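Local coordinates for protein 3-hydroxyisobutyryl-CoA hydrolase (Mycobacterium thermoresistibile, PDB 4HDT) that probably hydrolyses 3-hydroxyisobutyryl-CoA to free 3-hydroxyisobutyrate and coenzyme A, and carries zinc ions bound by histidine and acidic side chains, at residues D179-G184 against Q216-S221; R264-L269 against S302-E307. One frame throughout, in Å; residues are numbered along the deposited sequence.

Interaction 1. Residues D179-G184 against Q216-S221; sequences DAIVMG and QEPPAS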
ATOM      1  N   ASP A 179       5.348 -13.988   0.314  1.00 11.23           N
ATOM      2  CA  ASP A 179       4.094 -13.716  -0.382  1.00 11.47           C
ATOM      3  C   ASP A 179       4.262 -12.431  -1.179  1.00 10.87           C
ATOM      4  O   ASP A 179       3.781 -12.315  -2.290  1.00 11.06           O
ATOM      5  CB  ASP A 179       2.936 -13.517   0.591  1.00 11.72           C
ATOM      6  CG  ASP A 179       2.585 -14.746   1.418  1.00 12.58           C
ATOM      7  OD1 ASP A 179       2.816 -15.900   0.949  1.00 14.45           O
ATOM      8  OD2 ASP A 179       2.037 -14.555   2.539  1.00 12.16           O
ATOM      9  N   ALA A 180       4.860 -11.407  -0.562  1.00 10.52           N
ATOM     10  CA  ALA A 180       5.038 -10.117  -1.258  1.00 10.04           C
ATOM     11  C   ALA A 180       5.849 -10.274  -2.529  1.00 10.11           C
ATOM     12  O   ALA A 180       5.539  -9.621  -3.555  1.00 10.19           O
ATOM     13  CB  ALA A 180       5.682  -9.097  -0.324  1.00  9.97           C
ATOM     14  N   ILE A 181       6.881 -11.104  -2.497  1.00 10.46           N
ATOM     15  CA  ILE A 181       7.682 -11.342  -3.707  1.00 10.81           C
ATOM     16  C   ILE A 181       6.811 -12.057  -4.752  1.00 11.11           C
ATOM     17  O   ILE A 181       6.803 -11.685  -5.940  1.00 10.71           O
ATOM     18  CB  ILE A 181       8.958 -12.121  -3.370  1.00 11.26           C
ATOM     19  CG1 ILE A 181       9.850 -11.244  -2.461  1.00 11.35           C
ATOM     20  CG2 ILE A 181       9.704 -12.552  -4.632  1.00 11.80           C
ATOM     21  CD1 ILE A 181      11.022 -12.009  -1.861  1.00 12.02           C
ATOM     22  N   VAL A 182       6.049 -13.068  -4.333  1.00 11.30           N
ATOM     23  CA  VAL A 182       5.152 -13.759  -5.272  1.00 11.71           C
ATOM     24  C   VAL A 182       4.129 -12.778  -5.918  1.00 11.54           C
ATOM     25  O   VAL A 182       3.840 -12.861  -7.109  1.00 11.41           O
ATOM     26  CB  VAL A 182       4.445 -14.948  -4.536  1.00 12.27           C
ATOM     27  CG1 VAL A 182       3.172 -15.377  -5.255  1.00 12.71           C
ATOM     28  CG2 VAL A 182       5.434 -16.080  -4.332  1.00 12.96           C
ATOM     29  N   MET A 183       3.661 -11.812  -5.127  1.00 11.52           N
ATOM     30  CA  MET A 183       2.631 -10.920  -5.641  0.70 11.77           C
ATOM     31  C   MET A 183       3.185  -9.733  -6.425  1.00 11.04           C
ATOM     32  O   MET A 183       2.402  -8.985  -6.986  1.00 10.99           O
ATOM     33  CB  MET A 183       1.670 -10.477  -4.546  0.70 12.81           C
ATOM     34  CG  MET A 183       0.554 -11.516  -4.309  0.70 13.68           C
ATOM     35  SD  MET A 183      -0.836 -10.731  -3.460  0.70 16.67           S
ATOM     36  CE  MET A 183       0.122 -10.406  -2.008  0.70 14.81           C
ATOM     37  N   GLY A 184       4.512  -9.597  -6.502  1.00 10.62           N
ATOM     38  CA  GLY A 184       5.092  -8.501  -7.270  1.00 10.07           C
ATOM     39  C   GLY A 184       5.192  -7.215  -6.504  1.00  9.65           C
ATOM     40  O   GLY A 184       5.392  -6.160  -7.089  1.00 10.02           O
ATOM     41  N   GLN A 216      18.772 -13.971   0.224  1.00 26.49           N
ATOM     42  CA  GLN A 216      18.603 -15.422   0.274  1.00 26.44           C
ATOM     43  C   GLN A 216      17.357 -15.826  -0.499  1.00 24.55           C
ATOM     44  O   GLN A 216      16.497 -14.990  -0.820  1.00 22.33           O
ATOM     45  CB  GLN A 216      18.468 -15.889   1.731  1.00 27.22           C
ATOM     46  CG  GLN A 216      19.559 -15.349   2.639  1.00 29.20           C
ATOM     47  CD  GLN A 216      19.469 -15.847   4.070  1.00 30.12           C
ATOM     48  OE1 GLN A 216      18.561 -16.597   4.441  1.00 31.56           O
ATOM     49  NE2 GLN A 216      20.425 -15.444   4.873  1.00 32.04           N
ATOM     50  N   GLU A 217      17.265 -17.109  -0.826  1.00 24.30           N
ATOM     51  CA  GLU A 217      16.021 -17.664  -1.357  1.00 23.64           C
ATOM     52  C   GLU A 217      14.914 -17.503  -0.320  1.00 22.49           C
ATOM     53  O   GLU A 217      15.109 -17.845   0.844  1.00 22.80           O
ATOM     54  CB  GLU A 217      16.176 -19.154  -1.674  1.00 24.21           C
ATOM     55  N   PRO A 218      13.754 -16.945  -0.725  1.00 22.13           N
ATOM     56  CA  PRO A 218      12.695 -16.809   0.254  1.00 21.69           C
ATOM     57  C   PRO A 218      12.138 -18.156   0.658  1.00 22.12           C
ATOM     58  O   PRO A 218      12.229 -19.108  -0.106  1.00 23.67           O
ATOM     59  CB  PRO A 218      11.609 -15.974  -0.451  1.00 20.90           C
ATOM     60  CG  PRO A 218      12.044 -15.836  -1.863  1.00 21.51           C
ATOM     61  CD  PRO A 218      13.459 -16.270  -1.995  1.00 21.56           C
ATOM     62  N   PRO A 219      11.533 -18.222   1.838  1.00 22.44           N
ATOM     63  CA  PRO A 219      10.854 -19.466   2.154  1.00 22.45           C
ATOM     64  C   PRO A 219       9.562 -19.612   1.360  1.00 21.90           C
ATOM     65  O   PRO A 219       9.158 -18.733   0.576  1.00 20.05           O
ATOM     66  CB  PRO A 219      10.576 -19.333   3.635  1.00 23.07           C
ATOM     67  CG  PRO A 219      10.448 -17.886   3.878  1.00 22.56           C
ATOM     68  CD  PRO A 219      11.370 -17.215   2.893  1.00 22.46           C
ATOM     69  N   ALA A 220       8.964 -20.785   1.494  1.00 21.95           N
ATOM     70  CA  ALA A 220       7.662 -21.060   0.927  1.00 21.34           C
ATOM     71  C   ALA A 220       6.643 -19.948   1.203  1.00 20.18           C
ATOM     72  O   ALA A 220       6.555 -19.435   2.308  1.00 21.61           O
ATOM     73  CB  ALA A 220       7.154 -22.368   1.515  1.00 21.76           C
ATOM     74  N   SER A 221       5.921 -19.552   0.158  1.00 18.87           N
ATOM     75  CA  SER A 221       4.827 -18.574   0.222  1.00 17.31           C
ATOM     76  C   SER A 221       3.501 -19.293   0.542  1.00 17.79           C
ATOM     77  O   SER A 221       2.985 -20.053  -0.269  1.00 16.86           O
ATOM     78  CB  SER A 221       4.705 -17.805  -1.098  1.00 16.06           C
ATOM     79  OG  SER A 221       3.462 -17.130  -1.267  1.00 15.10           O
TER
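At the N-cap of the short helix 222-225, S221 meets D179 and V182 of helix 177-183, so that the start of helix 222-225 is bound to the first turns of helix 177-183. S221 OG donates a hydrogen bond to D179 OD1, 2.6 Å away, arriving on the anti lone pair of that oxygen, the one turned away from OD2. The same OG caps the new helix by accepting from the backbone N of A224, while D179 OD1 accepts a second bond from the backbone N of L223. Serine and aspartate therefore share the first amides of helix 222-225, and the negative charge of the carboxylate lies close to a helix N-terminus, where it is probably stabilised. D179 OD2 turns back to the amide of S176, just before its own helix, which fixes the rotation of the carboxylate.

One turn along the helix, the branch CG2 of V182 rests against the methylene of S221, 3.7 Å from its CB. CG2 lies beside the backbone N of V182 and faces the serine, whereas CG1 is anti to that N (chi1 159°). A separate apolar touch is made by I181, whose extended CG1 arm (chi2 170°) carries CD1 to within 4.0 Å of P218 CG; the two side chains cross at about a right angle. P218 is otherwise exposed, so this part of the contact lies near the surface.

G184, with positive phi, takes part in a Schellman motif that follows the last turn. L164 of helix 164-171 packs on V182. The contact joins helix 177-183, which precedes strand 188-189, to the loop between helices 207-214 and 222-225, with the strand's Y189 touching both I181 and P218.

Interaction 2. Residues R264-L269 against S302-E307; sequences RSPIAL and SHDLVE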
ATOM      1  N   ARG A 264     -15.989  -6.329   6.647  1.00 13.89           N
ATOM      2  CA  ARG A 264     -15.486  -5.115   6.021  1.00 13.41           C
ATOM      3  C   ARG A 264     -16.629  -4.290   5.501  1.00 13.39           C
ATOM      4  O   ARG A 264     -17.784  -4.747   5.404  1.00 14.42           O
ATOM      5  CB  ARG A 264     -14.506  -5.456   4.888  1.00 12.84           C
ATOM      6  CG  ARG A 264     -13.351  -6.355   5.219  1.00 12.85           C
ATOM      7  CD  ARG A 264     -12.613  -5.899   6.443  1.00 13.06           C
ATOM      8  NE  ARG A 264     -11.329  -6.555   6.567  1.00 13.31           N
ATOM      9  CZ  ARG A 264     -10.488  -6.368   7.582  1.00 14.13           C
ATOM     10  NH1 ARG A 264     -10.822  -5.623   8.634  1.00 14.44           N
ATOM     11  NH2 ARG A 264      -9.311  -6.950   7.581  1.00 14.59           N
ATOM     12  N   SER A 265     -16.339  -3.013   5.232  1.00 13.05           N
ATOM     13  CA  SER A 265     -17.362  -2.107   4.738  1.00 13.23           C
ATOM     14  C   SER A 265     -17.943  -2.589   3.420  1.00 13.44           C
ATOM     15  O   SER A 265     -17.162  -2.751   2.459  1.00 12.90           O
ATOM     16  CB  SER A 265     -16.737  -0.705   4.554  1.00 12.86           C
ATOM     17  OG  SER A 265     -17.477   0.102   3.675  1.00 13.04           O
ATOM     18  N   PRO A 266     -19.285  -2.792   3.326  1.00 14.04           N
ATOM     19  CA  PRO A 266     -19.859  -3.208   2.018  1.00 14.17           C
ATOM     20  C   PRO A 266     -19.554  -2.285   0.842  1.00 13.97           C
ATOM     21  O   PRO A 266     -19.116  -2.753  -0.203  1.00 13.51           O
ATOM     22  CB  PRO A 266     -21.359  -3.302   2.303  1.00 15.31           C
ATOM     23  CG  PRO A 266     -21.389  -3.754   3.743  1.00 15.46           C
ATOM     24  CD  PRO A 266     -20.274  -2.960   4.408  1.00 14.78           C
ATOM     25  N   ILE A 267     -19.687  -0.967   1.031  1.00 13.79           N
ATOM     26  CA  ILE A 267     -19.415  -0.053  -0.070  1.00 13.77           C
ATOM     27  C   ILE A 267     -17.918  -0.054  -0.403  1.00 12.84           C
ATOM     28  O   ILE A 267     -17.554  -0.135  -1.571  1.00 12.54           O
ATOM     29  CB  ILE A 267     -19.964   1.370   0.170  1.00 14.28           C
ATOM     30  CG1 ILE A 267     -19.854   2.226  -1.096  1.00 14.59           C
ATOM     31  CG2 ILE A 267     -19.248   2.039   1.338  1.00 14.00           C
ATOM     32  CD1 ILE A 267     -20.598   1.690  -2.296  1.00 15.38           C
ATOM     33  N   ALA A 268     -17.061  -0.079   0.606  1.00 12.24           N
ATOM     34  CA  ALA A 268     -15.608  -0.097   0.334  1.00 11.48           C
ATOM     35  C   ALA A 268     -15.176  -1.386  -0.413  1.00 11.00           C
ATOM     36  O   ALA A 268     -14.384  -1.325  -1.334  1.00 10.61           O
ATOM     37  CB  ALA A 268     -14.813   0.088   1.604  1.00 11.40           C
ATOM     38  N   LEU A 269     -15.724  -2.514  -0.002  1.00 11.13           N
ATOM     39  CA  LEU A 269     -15.471  -3.801  -0.665  1.00 10.86           C
ATOM     40  C   LEU A 269     -15.858  -3.701  -2.128  1.00 11.17           C
ATOM     41  O   LEU A 269     -15.086  -4.113  -2.993  1.00 10.63           O
ATOM     42  CB  LEU A 269     -16.280  -4.949  -0.040  1.00 11.21           C
ATOM     43  CG  LEU A 269     -15.739  -5.452   1.294  1.00 11.03           C
ATOM     44  CD1 LEU A 269     -16.835  -6.250   2.022  1.00 11.74           C
ATOM     45  CD2 LEU A 269     -14.412  -6.204   1.152  1.00 10.48           C
ATOM     46  N   SER A 302     -18.172  10.011   2.401  1.00 17.24           N
ATOM     47  CA  SER A 302     -18.889   8.809   2.855  1.00 16.91           C
ATOM     48  C   SER A 302     -19.078   8.693   4.370  1.00 17.12           C
ATOM     49  O   SER A 302     -18.227   9.095   5.149  1.00 17.05           O
ATOM     50  CB  SER A 302     -18.168   7.562   2.334  1.00 15.88           C
ATOM     51  OG  SER A 302     -16.933   7.281   3.023  1.00 14.73           O
ATOM     52  N   HIS A 303     -20.171   8.041   4.755  1.00 17.39           N
ATOM     53  CA  HIS A 303     -20.390   7.614   6.121  1.00 17.49           C
ATOM     54  C   HIS A 303     -19.295   6.642   6.564  1.00 16.32           C
ATOM     55  O   HIS A 303     -18.786   6.739   7.661  1.00 16.24           O
ATOM     56  CB  HIS A 303     -21.757   6.929   6.217  1.00 18.53           C
ATOM     57  CG  HIS A 303     -21.993   6.209   7.514  1.00 19.09           C
ATOM     58  ND1 HIS A 303     -21.515   4.942   7.764  1.00 18.78           N
ATOM     59  CD2 HIS A 303     -22.682   6.580   8.619  1.00 20.12           C
ATOM     60  CE1 HIS A 303     -21.905   4.563   8.971  1.00 19.55           C
ATOM     61  NE2 HIS A 303     -22.605   5.542   9.512  1.00 20.40           N
ATOM     62  N   ASP A 304     -18.953   5.672   5.718  1.00 15.44           N
ATOM     63  CA  ASP A 304     -18.118   4.594   6.205  1.00 14.54           C
ATOM     64  C   ASP A 304     -16.669   4.975   6.480  1.00 13.95           C
ATOM     65  O   ASP A 304     -16.030   4.382   7.319  1.00 13.52           O
ATOM     66  CB  ASP A 304     -18.172   3.380   5.276  1.00 14.12           C
ATOM     67  CG  ASP A 304     -19.420   2.530   5.488  1.00 14.75           C
ATOM     68  OD1 ASP A 304     -20.326   2.952   6.259  1.00 15.23           O
ATOM     69  OD2 ASP A 304     -19.495   1.431   4.896  1.00 14.57           O
ATOM     70  N   LEU A 305     -16.110   5.941   5.755  1.00 13.77           N
ATOM     71  CA  LEU A 305     -14.745   6.352   6.053  1.00 13.53           C
ATOM     72  C   LEU A 305     -14.637   6.882   7.487  1.00 14.35           C
ATOM     73  O   LEU A 305     -13.764   6.472   8.251  1.00 14.27           O
ATOM     74  CB  LEU A 305     -14.237   7.389   5.055  1.00 13.25           C
ATOM     75  CG  LEU A 305     -12.786   7.800   5.290  1.00 12.75           C
ATOM     76  CD1 LEU A 305     -11.812   6.648   5.152  1.00 12.20           C
ATOM     77  CD2 LEU A 305     -12.420   8.968   4.397  1.00 12.80           C
ATOM     78  N   VAL A 306     -15.557   7.749   7.883  1.00 15.90           N
ATOM     79  CA  VAL A 306     -15.538   8.326   9.232  1.00 17.03           C
ATOM     80  C   VAL A 306     -15.815   7.255  10.296  1.00 17.05           C
ATOM     81  O   VAL A 306     -15.106   7.151  11.306  1.00 16.88           O
ATOM     82  CB  VAL A 306     -16.529   9.514   9.294  1.00 18.22           C
ATOM     83  CG1 VAL A 306     -16.744   9.992  10.722  1.00 19.34           C
ATOM     84  CG2 VAL A 306     -16.026  10.631   8.391  1.00 18.45           C
ATOM     85  N   GLU A 307     -16.842   6.449  10.054  1.00 17.71           N
ATOM     86  CA  GLU A 307     -17.234   5.387  10.959  1.00 18.09           C
ATOM     87  C   GLU A 307     -16.098   4.377  11.096  1.00 17.75           C
ATOM     88  O   GLU A 307     -15.797   3.907  12.206  1.00 17.83           O
ATOM     89  CB  GLU A 307     -18.525   4.741  10.456  1.00 18.96           C
ATOM     90  CG  GLU A 307     -18.986   3.522  11.246  1.00 19.62           C
ATOM     91  CD  GLU A 307     -19.342   3.768  12.687  1.00 21.32           C
ATOM     92  OE1 GLU A 307     -19.317   4.904  13.178  1.00 23.00           O
ATOM     93  OE2 GLU A 307     -19.690   2.801  13.374  1.00 21.57           O
TER
HETATM   94  O   HOH W   1     -21.225   0.167   3.167  1.00 15.31           O
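A chi1 of 159° swings the S265 hydroxyl to the side opposite its backbone N, and CG of D304 is turned to lie beside its own backbone N (chi1 -80°), so the hydroxyl and the carboxylate face each other between two helix starts. S265 OG donates to D304 OD2 at 2.7 Å, and OD2 receives it on its anti lone pair, away from OD1. The serine hydroxyl works in two directions, because it also accepts from A268 N, a capping bond of 3.1 Å with an N-H...O angle of 162°. S265 is thereby the N-cap of helix 266-279, and the aspartate bonded to it sits beside that helix's first turn, where the N-terminal end of the helix would probably favour its negative charge. The amide of I267 is reached through water: a molecule accepts from I267 N and donates to D304 OD2 at 2.8 Å. The methyl CG2 of I267 closes over the same oxygen, 3.6 Å from OD2.

Two N-capped helices are thus tied together in the helical part of the chain that follows the crotonase-like sheet. Helix 303-313 has its own cap in S302, whose OG accepts from L305 N. The other carboxylate oxygen of D304 is held from within this helix and from outside it: H303 ND1 donates to OD1 at 2.8 Å, nearly along the C-O axis and with the oxygen close to the imidazole plane, and the backbone N of R323 gives OD1 a further bond. W322 packs against D304, and Y338 touches I267.

How the interactions relate
Interaction 1 is complete before interaction 2 begins along the chain, so the two are in series. Their centres are about 31 Å apart on opposite sides of the centre of the chain, and their nearest atoms remain about 14 Å from each other. Interaction 1 belongs to the region around edge strand 188-189 of the six-stranded sheet, whereas interaction 2 joins the starts of helices 266-279 and 303-313, with helix 285-299 among the elements between its segments. In each, a serine N-cap donates to an aspartate of another helix. Both lie away from the zinc sites; they are separate packing contacts of one crotonase-like chain, one helix against loop, one between two helix starts.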